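Local atomic coordinates of UDP-N-acetylenolpyruvoylglucosamine reductase (PDB entry 3TX1), a protein that catalyses, with FAD as cofactor, the NADPH-dependent reduction of UDP-N-acetylenolpyruvoylglucosamine to UDP-N-acetylmuramate in peptidoglycan biosynthesis. Residues A[114-119]-A[207-212]; A[108-113]-A[121-126]. One frame throughout, in Å; residues are numbered along the deposited sequence.

Contact 1 of 2, residues A[114-119]-A[207-212]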
loop_
_atom_site.group_PDB
_atom_site.type_symbol
_atom_site.label_atom_id
_atom_site.label_comp_id
_atom_site.label_asym_id
_atom_site.label_seq_id
_atom_site.Cartn_x
_atom_site.Cartn_y
_atom_site.Cartn_z
ATOM N N ASN A 114 -18.077 -19.657 4.674
ATOM C CA ASN A 114 -18.385 -20.556 3.527
ATOM C C ASN A 114 -17.268 -20.349 2.481
ATOM O O ASN A 114 -16.101 -20.423 2.844
ATOM C CB ASN A 114 -19.857 -20.479 3.005
ATOM C CG ASN A 114 -20.020 -19.746 1.665
ATOM O OD1 ASN A 114 -19.792 -18.533 1.547
ATOM N ND2 ASN A 114 -20.494 -20.492 0.654
ATOM N N THR A 115 -17.610 -20.063 1.226
ATOM C CA THR A 115 -16.607 -19.866 0.181
ATOM C C THR A 115 -16.024 -18.425 0.199
ATOM O O THR A 115 -15.142 -18.071 -0.607
ATOM C CB THR A 115 -17.143 -20.230 -1.229
ATOM O OG1 THR A 115 -18.270 -19.410 -1.539
ATOM C CG2 THR A 115 -17.550 -21.717 -1.326
ATOM N N GLN A 116 -16.468 -17.620 1.164
ATOM C CA GLN A 116 -16.051 -16.220 1.253
ATOM C C GLN A 116 -15.095 -15.848 2.382
ATOM O O GLN A 116 -15.234 -16.313 3.531
ATOM C CB GLN A 116 -17.269 -15.302 1.303
ATOM C CG GLN A 116 -18.035 -15.243 -0.005
ATOM C CD GLN A 116 -19.100 -14.162 -0.013
ATOM O OE1 GLN A 116 -19.387 -13.532 1.005
ATOM N NE2 GLN A 116 -19.690 -13.937 -1.183
ATOM N N ILE A 117 -14.157 -14.963 2.042
ATOM C CA ILE A 117 -13.201 -14.459 3.014
ATOM C C ILE A 117 -13.405 -12.976 3.412
ATOM O O ILE A 117 -13.526 -12.088 2.552
ATOM C CB ILE A 117 -11.741 -14.799 2.613
ATOM C CG1 ILE A 117 -11.480 -16.288 2.910
ATOM C CG2 ILE A 117 -10.752 -13.942 3.388
ATOM C CD1 ILE A 117 -10.165 -16.823 2.407
ATOM N N VAL A 118 -13.513 -12.751 4.725
ATOM C CA VAL A 118 -13.651 -11.411 5.299
ATOM C C VAL A 118 -12.412 -11.082 6.094
ATOM O O VAL A 118 -12.027 -11.852 6.986
ATOM C CB VAL A 118 -14.947 -11.215 6.158
ATOM C CG1 VAL A 118 -14.645 -10.582 7.521
ATOM C CG2 VAL A 118 -15.976 -10.387 5.395
ATOM N N ALA A 119 -11.806 -9.939 5.750
ATOM C CA ALA A 119 -10.583 -9.450 6.397
ATOM C C ALA A 119 -10.663 -7.970 6.688
ATOM O O ALA A 119 -11.165 -7.208 5.867
ATOM C CB ALA A 119 -9.381 -9.718 5.509
ATOM N N ASP A 207 -13.060 -3.158 6.289
ATOM C CA ASP A 207 -12.877 -4.595 6.061
ATOM C C ASP A 207 -13.319 -4.960 4.658
ATOM O O ASP A 207 -14.036 -4.192 4.014
ATOM C CB ASP A 207 -13.503 -5.484 7.149
ATOM C CG ASP A 207 -15.006 -5.330 7.243
ATOM O OD1 ASP A 207 -15.545 -5.085 8.363
ATOM O OD2 ASP A 207 -15.650 -5.420 6.183
ATOM N N ALA A 208 -12.846 -6.100 4.173
ATOM C CA ALA A 208 -13.142 -6.526 2.808
ATOM C C ALA A 208 -13.650 -7.979 2.710
ATOM O O ALA A 208 -13.256 -8.846 3.518
ATOM C CB ALA A 208 -11.916 -6.322 1.927
ATOM N N THR A 209 -14.536 -8.223 1.740
ATOM C CA THR A 209 -15.101 -9.564 1.500
ATOM C C THR A 209 -14.753 -10.044 0.105
ATOM O O THR A 209 -15.153 -9.432 -0.897
ATOM C CB THR A 209 -16.643 -9.602 1.556
ATOM O OG1 THR A 209 -17.118 -9.213 2.845
ATOM C CG2 THR A 209 -17.114 -11.001 1.309
ATOM N N PHE A 210 -14.023 -11.152 0.037
ATOM C CA PHE A 210 -13.655 -11.738 -1.254
ATOM C C PHE A 210 -14.473 -13.008 -1.571
ATOM O O PHE A 210 -14.578 -13.911 -0.725
ATOM C CB PHE A 210 -12.185 -12.077 -1.245
ATOM C CG PHE A 210 -11.303 -10.986 -0.717
ATOM C CD1 PHE A 210 -10.816 -11.048 0.584
ATOM C CD2 PHE A 210 -10.896 -9.935 -1.540
ATOM C CE1 PHE A 210 -9.966 -10.071 1.074
ATOM C CE2 PHE A 210 -10.048 -8.951 -1.064
ATOM C CZ PHE A 210 -9.586 -9.024 0.245
ATOM N N SER A 211 -15.076 -13.048 -2.765
ATOM C CA SER A 211 -15.860 -14.202 -3.261
ATOM C C SER A 211 -14.946 -15.272 -3.872
ATOM O O SER A 211 -14.609 -15.200 -5.056
ATOM C CB SER A 211 -16.823 -13.750 -4.349
ATOM O OG SER A 211 -18.037 -13.286 -3.821
ATOM N N LEU A 212 -14.553 -16.284 -3.132
ATOM C CA LEU A 212 -13.673 -17.262 -3.724
ATOM C C LEU A 212 -14.386 -18.536 -4.157
ATOM O O LEU A 212 -15.566 -18.689 -3.977
ATOM C CB LEU A 212 -12.518 -17.579 -2.787
ATOM C CG LEU A 212 -11.766 -16.424 -2.140
ATOM C CD1 LEU A 212 -10.597 -16.904 -1.316
ATOM C CD2 LEU A 212 -11.372 -15.335 -3.106
#

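Contact 2 of 2, residues A[108-113]-A[121-126]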
loop_
_atom_site.group_PDB
_atom_site.type_symbol
_atom_site.label_atom_id
_atom_site.label_comp_id
_atom_site.label_asym_id
_atom_site.label_seq_id
_atom_site.Cartn_x
_atom_site.Cartn_y
_atom_site.Cartn_z
ATOM N N GLN A 108 -7.188 -5.990 12.587
ATOM C CA GLN A 108 -6.459 -7.147 12.024
ATOM C C GLN A 108 -7.196 -8.423 11.607
ATOM O O GLN A 108 -6.637 -9.257 10.907
ATOM C CB GLN A 108 -5.394 -7.577 13.038
ATOM C CG GLN A 108 -4.054 -6.888 12.851
ATOM C CD GLN A 108 -3.008 -7.387 13.833
ATOM O OE1 GLN A 108 -3.001 -6.989 15.006
ATOM N NE2 GLN A 108 -2.106 -8.256 13.357
ATOM N N THR A 109 -8.422 -8.604 12.060
ATOM C CA THR A 109 -9.191 -9.823 11.792
ATOM C C THR A 109 -9.359 -10.401 10.388
ATOM O O THR A 109 -9.652 -9.678 9.428
ATOM C CB THR A 109 -10.570 -9.679 12.404
ATOM O OG1 THR A 109 -10.539 -10.328 13.671
ATOM C CG2 THR A 109 -11.617 -10.324 11.522
ATOM N N ILE A 110 -9.237 -11.730 10.307
ATOM C CA ILE A 110 -9.431 -12.485 9.075
ATOM C C ILE A 110 -10.404 -13.643 9.358
ATOM O O ILE A 110 -10.127 -14.470 10.228
ATOM C CB ILE A 110 -8.098 -13.087 8.569
ATOM C CG1 ILE A 110 -6.955 -12.068 8.625
ATOM C CG2 ILE A 110 -8.264 -13.689 7.177
ATOM C CD1 ILE A 110 -5.788 -12.419 7.721
ATOM N N GLU A 111 -11.515 -13.738 8.620
ATOM C CA GLU A 111 -12.504 -14.797 8.898
ATOM C C GLU A 111 -12.936 -15.719 7.746
ATOM O O GLU A 111 -12.955 -15.323 6.578
ATOM C CB GLU A 111 -13.772 -14.217 9.568
ATOM C CG GLU A 111 -13.579 -13.443 10.874
ATOM C CD GLU A 111 -12.790 -14.191 11.943
ATOM O OE1 GLU A 111 -12.680 -15.446 11.926
ATOM O OE2 GLU A 111 -12.276 -13.494 12.831
ATOM N N ARG A 112 -13.358 -16.920 8.129
ATOM C CA ARG A 112 -13.918 -17.913 7.229
ATOM C C ARG A 112 -15.403 -17.737 7.167
ATOM O O ARG A 112 -16.055 -17.614 8.170
ATOM C CB ARG A 112 -13.596 -19.338 7.729
ATOM C CG ARG A 112 -14.655 -20.014 8.627
ATOM C CD ARG A 112 -15.326 -21.237 7.984
ATOM N NE ARG A 112 -16.680 -21.524 8.467
ATOM C CZ ARG A 112 -17.790 -21.359 7.761
ATOM N NH1 ARG A 112 -17.738 -20.871 6.548
ATOM N NH2 ARG A 112 -18.959 -21.662 8.276
ATOM N N ASN A 113 -15.943 -17.737 5.975
ATOM C CA ASN A 113 -17.396 -17.610 5.831
ATOM C C ASN A 113 -17.933 -18.335 4.585
ATOM O O ASN A 113 -18.251 -17.695 3.584
ATOM C CB ASN A 113 -17.717 -16.118 5.758
ATOM C CG ASN A 113 -19.154 -15.846 5.375
ATOM O OD1 ASN A 113 -20.047 -16.714 5.526
ATOM N ND2 ASN A 113 -19.393 -14.629 4.855
ATOM N N SER A 121 -9.161 -4.055 7.424
ATOM C CA SER A 121 -8.299 -3.294 6.534
ATOM C C SER A 121 -6.856 -3.190 6.972
ATOM O O SER A 121 -5.998 -2.742 6.194
ATOM C CB SER A 121 -8.876 -1.921 6.282
ATOM O OG SER A 121 -8.766 -1.154 7.448
ATOM N N GLY A 122 -6.595 -3.628 8.205
ATOM C CA GLY A 122 -5.260 -3.547 8.800
ATOM C C GLY A 122 -4.565 -4.884 8.664
ATOM O O GLY A 122 -3.402 -5.026 9.027
ATOM N N ALA A 123 -5.290 -5.875 8.154
ATOM C CA ALA A 123 -4.716 -7.193 7.918
ATOM C C ALA A 123 -3.740 -7.129 6.755
ATOM O O ALA A 123 -3.907 -6.323 5.850
ATOM C CB ALA A 123 -5.810 -8.223 7.630
ATOM N N LYS A 124 -2.728 -7.982 6.790
ATOM C CA LYS A 124 -1.747 -8.024 5.747
ATOM C C LYS A 124 -2.330 -8.831 4.673
ATOM O O LYS A 124 -2.993 -9.828 4.937
ATOM C CB LYS A 124 -0.449 -8.637 6.233
ATOM C CG LYS A 124 0.363 -7.613 6.985
ATOM C CD LYS A 124 1.539 -8.220 7.689
ATOM C CE LYS A 124 2.320 -7.091 8.335
ATOM N NZ LYS A 124 3.610 -7.617 8.870
ATOM N N LEU A 125 -2.134 -8.369 3.450
ATOM C CA LEU A 125 -2.646 -9.104 2.313
ATOM C C LEU A 125 -2.015 -10.496 2.203
ATOM O O LEU A 125 -2.656 -11.413 1.746
ATOM C CB LEU A 125 -2.392 -8.334 1.037
ATOM C CG LEU A 125 -2.950 -8.978 -0.215
ATOM C CD1 LEU A 125 -4.411 -9.328 -0.007
ATOM C CD2 LEU A 125 -2.804 -8.053 -1.419
ATOM N N ILE A 126 -0.765 -10.657 2.615
ATOM C CA ILE A 126 -0.126 -11.928 2.467
ATOM C C ILE A 126 -0.781 -12.982 3.366
ATOM O O ILE A 126 -0.976 -14.144 2.954
ATOM C CB ILE A 126 1.393 -11.817 2.663
ATOM C CG1 ILE A 126 1.995 -11.129 1.431
ATOM C CG2 ILE A 126 1.995 -13.206 2.848
ATOM C CD1 ILE A 126 3.489 -10.822 1.482
#

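Contact 1 of 2, residues A[114-119]-A[207-212]
I117 and F210 form a hydrogen-bonded pair of two antiparallel strands and lie on their buried face. Each backbone amide of the pair reaches the other's carbonyl: I117 N to F210 O at 3.0 Å and F210 N to I117 O at 2.7 Å, both nearly straight and in the carbonyl plane. Two registers on, A119 and A208 are likewise joined by two backbone hydrogen bonds. At the other end L212 N meets T115 O more bent, at 138°, with the donor tilted out of the carbonyl plane as the regular pairing stops.

The side chains on the I117 face pack closely. CG1 of I117 is anti to its own carbonyl carbon (chi1 -76°), and with the chain extended beyond it CD1 reaches CD1 of L212 at 3.7 Å. The other branch, CG2, lies 4.0 Å from CD1 of F210, while CB of A119 comes up to the edge of the ring, near its plane. This pairing belongs to the antiparallel sheet of the PCMH-type FAD-binding fold, and this face is backed by helices 125-134 and 150-156, with I150 touching A119, A208 and F210.

The opposite face, bearing Q116, V118, T209 and S211, is only partly shielded from solvent. The extended Q116 chain leans across to the other strand, where OE1 is 3.4 Å from CG2 of T209 and NE2 3.2 Å from OG of S211. That hydroxyl is hydrogen-bonded to E170 of the adjoining strand 169-175, and OD2 of D207, on the same strand as S211, to T173.

Contact 2 of 2, residues A[108-113]-A[121-126]
A backbone hydrogen bond ties A123 to I150 at the start of helix 150-156, and the methyl of the same alanine meets the carbonyl oxygen of Q108, with CB and O 3.5 Å apart. No hydrogen bond spans the two segments, so the contact is one of close fit alone. The alpha carbons of Q108 and A123 are the nearest across it, with CA to CA at 4.5 Å, and the CB of A123 points toward the other segment.

I110 supplies the apolar half. Its CG1 stands beside the backbone N (chi1 -45°) and the chain runs on extended, which brings CG1 to 4.1 Å and CD1 to 4.2 Å from CB of A123. The methyl therefore has both Q108 O and the longer branch of I110 as neighbours. The same isoleucine also touches D127, T128 and F131 of helix 125-134, so it packs strand 110-113 against helix 125-134.

Q108 behaves differently: its side chain starts away from the partner segment, CG merely passes G122 O at 4.3 Å, and the residue is exposed. Beyond A123, K124 takes the N-cap position of helix 125-134, and its carbonyl oxygen accepts a hydrogen bond from the T128 hydroxyl. S121, just before the glycine, touches the FAD. The arrangement is a beta-hairpin followed by a short connection into a helix, with S121 of that connection lining the flavin pocket of the PCMH-type FAD-binding domain.

Overall arrangement
Followed from the N terminus, the chain enters contact 2 at residues 108-113, turns back through 114-119 into contact 1, and then reaches 121-126, where contact 2 closes a short loop around the hairpin. Contact 1 closes only much later, when strand 204-214 returns alongside strand 116-120, so the two loops cross. Their centres lie 9 Å apart, and they meet directly through the hairpin: E111 N is 2.5 Å from V118 O, a probable hydrogen bond, and A119 CB packs near T109 O. Contact 1 thus joins the hairpin to the rest of the antiparallel sheet, whereas contact 2 sets the start of the hairpin, Q108 to I110, against the residues leading into helix 125-134.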